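Local coordinates for protein mitochondrial edited mRNA stability factor 1 (Trypanosoma brucei, PDB 6NL1) that probably processes the 5' ends of mitochondrial mRNAs through its Nudix domain, and binds GDP, at residues R112-P117 against Y285-P289. Numbering follows the deposited sequence.
Sequences RKVSGP and YWRVP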
ATOM      1  N   ARG A 112       1.857 -12.057  -4.270  1.00 20.28           N
ATOM      2  CA  ARG A 112       1.622 -10.699  -3.811  1.00 25.60           C
ATOM      3  C   ARG A 112       2.208  -9.664  -4.778  1.00 33.21           C
ATOM      4  O   ARG A 112       1.803  -8.507  -4.763  1.00 37.95           O
ATOM      5  CB  ARG A 112       2.170 -10.490  -2.407  1.00 35.94           C
ATOM      6  CG  ARG A 112       3.671 -10.321  -2.357  1.00 37.62           C
ATOM      7  CD  ARG A 112       4.082  -9.927  -0.956  1.00 49.13           C
ATOM      8  NE  ARG A 112       3.623 -10.924  -0.007  1.00 48.92           N
ATOM      9  CZ  ARG A 112       4.426 -11.775   0.620  1.00 67.28           C
ATOM     10  NH1 ARG A 112       5.737 -11.719   0.410  1.00 47.65           N
ATOM     11  NH2 ARG A 112       3.914 -12.670   1.463  1.00 40.37           N
ATOM     12  N   LYS A 113       3.143 -10.084  -5.625  1.00 26.60           N
ATOM     13  CA  LYS A 113       3.806  -9.162  -6.554  1.00 25.03           C
ATOM     14  C   LYS A 113       2.963  -8.822  -7.774  1.00 27.64           C
ATOM     15  O   LYS A 113       3.261  -7.869  -8.491  1.00 35.51           O
ATOM     16  CB  LYS A 113       5.164  -9.723  -6.988  1.00 22.89           C
ATOM     17  CG  LYS A 113       6.144  -9.885  -5.805  1.00 23.88           C
ATOM     18  CD  LYS A 113       7.485 -10.453  -6.262  1.00 29.18           C
ATOM     19  CE  LYS A 113       8.493 -10.508  -5.119  1.00 32.09           C
ATOM     20  NZ  LYS A 113       9.798 -11.037  -5.615  1.00 44.12           N
ATOM     21  N   VAL A 114       1.918  -9.609  -8.012  1.00 25.75           N
ATOM     22  CA  VAL A 114       1.055  -9.390  -9.160  1.00 27.70           C
ATOM     23  C   VAL A 114      -0.329  -8.969  -8.698  1.00 31.49           C
ATOM     24  O   VAL A 114      -1.250  -8.842  -9.500  1.00 28.28           O
ATOM     25  CB  VAL A 114       0.919 -10.656 -10.032  1.00 33.95           C
ATOM     26  CG1 VAL A 114       2.285 -11.099 -10.528  1.00 32.43           C
ATOM     27  CG2 VAL A 114       0.231 -11.773  -9.257  1.00 29.17           C
ATOM     28  N   SER A 115      -0.485  -8.745  -7.402  1.00 28.42           N
ATOM     29  CA  SER A 115      -1.812  -8.450  -6.878  1.00 25.26           C
ATOM     30  C   SER A 115      -1.811  -7.172  -6.066  1.00 25.64           C
ATOM     31  O   SER A 115      -2.195  -6.120  -6.569  1.00 25.82           O
ATOM     32  CB  SER A 115      -2.326  -9.624  -6.043  1.00 22.15           C
ATOM     33  OG  SER A 115      -1.337 -10.033  -5.110  1.00 32.16           O
ATOM     34  N   GLY A 116      -1.372  -7.269  -4.811  1.00 26.37           N
ATOM     35  CA  GLY A 116      -1.341  -6.125  -3.925  1.00 22.97           C
ATOM     36  C   GLY A 116      -2.512  -6.114  -2.955  1.00 24.18           C
ATOM     37  O   GLY A 116      -3.603  -6.547  -3.304  1.00 26.53           O
ATOM     38  N   PRO A 117      -2.295  -5.600  -1.732  1.00 25.07           N
ATOM     39  CA  PRO A 117      -3.367  -5.576  -0.726  1.00 27.70           C
ATOM     40  C   PRO A 117      -4.650  -4.949  -1.264  1.00 28.11           C
ATOM     41  O   PRO A 117      -5.732  -5.460  -0.988  1.00 23.77           O
ATOM     42  CB  PRO A 117      -2.780  -4.709   0.400  1.00 19.68           C
ATOM     43  CG  PRO A 117      -1.300  -4.827   0.237  1.00 19.79           C
ATOM     44  CD  PRO A 117      -1.066  -4.940  -1.253  1.00 23.33           C
ATOM     45  N   TYR A 285      -1.290 -12.692   4.178  1.00 25.43           N
ATOM     46  CA  TYR A 285      -0.259 -13.081   3.218  1.00 32.58           C
ATOM     47  C   TYR A 285      -0.112 -12.086   2.072  1.00 27.64           C
ATOM     48  O   TYR A 285       0.845 -12.173   1.299  1.00 30.62           O
ATOM     49  CB  TYR A 285      -0.581 -14.465   2.638  1.00 24.90           C
ATOM     50  CG  TYR A 285      -1.985 -14.514   2.076  1.00 23.40           C
ATOM     51  CD1 TYR A 285      -2.269 -14.014   0.809  1.00 21.84           C
ATOM     52  CD2 TYR A 285      -3.034 -15.018   2.833  1.00 23.98           C
ATOM     53  CE1 TYR A 285      -3.580 -14.033   0.302  1.00 24.84           C
ATOM     54  CE2 TYR A 285      -4.322 -15.046   2.341  1.00 22.64           C
ATOM     55  CZ  TYR A 285      -4.597 -14.550   1.081  1.00 21.76           C
ATOM     56  OH  TYR A 285      -5.903 -14.584   0.620  1.00 32.76           O
ATOM     57  N   TRP A 286      -1.063 -11.160   1.955  1.00 22.70           N
ATOM     58  CA  TRP A 286      -1.015 -10.111   0.925  1.00 19.95           C
ATOM     59  C   TRP A 286      -0.076  -8.946   1.275  1.00 30.02           C
ATOM     60  O   TRP A 286       0.275  -8.145   0.408  1.00 29.51           O
ATOM     61  CB  TRP A 286      -2.425  -9.542   0.693  1.00 18.93           C
ATOM     62  CG  TRP A 286      -3.084  -9.120   1.959  1.00 24.84           C
ATOM     63  CD1 TRP A 286      -2.952  -7.913   2.596  1.00 19.32           C
ATOM     64  CD2 TRP A 286      -3.977  -9.904   2.763  1.00 18.76           C
ATOM     65  NE1 TRP A 286      -3.707  -7.901   3.747  1.00 18.59           N
ATOM     66  CE2 TRP A 286      -4.346  -9.111   3.870  1.00 27.37           C
ATOM     67  CE3 TRP A 286      -4.504 -11.198   2.646  1.00 28.73           C
ATOM     68  CZ2 TRP A 286      -5.213  -9.574   4.858  1.00 21.61           C
ATOM     69  CZ3 TRP A 286      -5.363 -11.654   3.622  1.00 20.25           C
ATOM     70  CH2 TRP A 286      -5.709 -10.847   4.717  1.00 30.51           C
ATOM     71  N   ARG A 287       0.300  -8.821   2.546  1.00 23.43           N
ATOM     72  CA  ARG A 287       1.037  -7.636   2.999  1.00 30.44           C
ATOM     73  C   ARG A 287       2.359  -7.522   2.288  1.00 30.16           C
ATOM     74  O   ARG A 287       3.017  -8.528   2.040  1.00 22.61           O
ATOM     75  CB  ARG A 287       1.302  -7.699   4.494  1.00 26.71           C
ATOM     76  CG  ARG A 287       0.059  -7.609   5.344  1.00 25.97           C
ATOM     77  CD  ARG A 287       0.460  -7.503   6.836  1.00 33.08           C
ATOM     78  NE  ARG A 287      -0.235  -6.346   7.341  1.00 74.16           N
ATOM     79  CZ  ARG A 287       0.316  -5.338   7.987  1.00 34.60           C
ATOM     80  NH1 ARG A 287       1.607  -5.341   8.297  1.00 31.74           N
ATOM     81  NH2 ARG A 287      -0.465  -4.336   8.346  1.00 44.83           N
ATOM     82  N   VAL A 288       2.763  -6.297   1.973  1.00 23.32           N
ATOM     83  CA  VAL A 288       4.016  -6.109   1.247  1.00 23.86           C
ATOM     84  C   VAL A 288       5.001  -5.286   2.067  1.00 25.16           C
ATOM     85  O   VAL A 288       4.610  -4.577   2.999  1.00 23.75           O
ATOM     86  CB  VAL A 288       3.785  -5.398  -0.104  1.00 34.00           C
ATOM     87  CG1 VAL A 288       2.908  -6.254  -1.012  1.00 28.31           C
ATOM     88  CG2 VAL A 288       3.165  -4.016   0.122  1.00 25.92           C
ATOM     89  N   PRO A 289       6.288  -5.375   1.718  1.00 22.42           N
ATOM     90  CA  PRO A 289       7.274  -4.491   2.342  1.00 27.30           C
ATOM     91  C   PRO A 289       6.968  -3.016   2.062  1.00 28.88           C
ATOM     92  O   PRO A 289       6.410  -2.644   1.027  1.00 26.88           O
ATOM     93  CB  PRO A 289       8.591  -4.895   1.665  1.00 27.41           C
ATOM     94  CG  PRO A 289       8.360  -6.331   1.196  1.00 24.37           C
ATOM     95  CD  PRO A 289       6.905  -6.325   0.772  1.00 22.47           C
TER
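The guanidinium of Arg112 meets the backbone carbonyl of Tyr285 with two of its nitrogens. NH2 gives the firmer hydrogen bond, 3.1 Å to Tyr285 O, with an N-H...O angle of 156°. The oxygen lies at the group's edge, almost exactly in its plane, while the donor is tilted 27° from the carbonyl plane. NE adds a weak second bond to the same oxygen at 3.3 Å. Asp168 takes NH1 in a salt bridge, which gives the charge a carboxylate partner of its own. With that salt bridge, the two bonds probably restrict the rotation of the guanidinium. Arg287 O sits over one face, 3.2 Å from Arg112 NE, but too poorly angled for a hydrogen bond.

A bend in the arginine chain (chi3 57°) turns the guanidinium toward Tyr285. Arg112 CD lies against Arg287 O and beside Val288 CG1, 3.9 Å from that methyl, the two side chains running past each other in opposite directions. The same methyl meets Pro117 CD on the proline ring, and Tyr200 of strand 200-207 touches both Pro117 and Val288. Further along the ring, Pro117 CB packs obliquely on Trp286 CD1, 3.9 Å away, and CG rests against Trp286 O. Asp231 accepts a hydrogen bond from Trp286 NE1 and forms a salt bridge with Arg287.

The contact thus joins the loop between helices 108-111 and 120-129 to the Nudix-domain loop that leads into strand 290-296. Val288 belongs to the GDP site seen in this protein, empty in this model, and packs directly on a loop of the N-terminal part of the chain. A buried cation shared between a carbonyl and a carboxylate, flanked by apolar contacts, probably favours a fixed course for the 285-289 backbone.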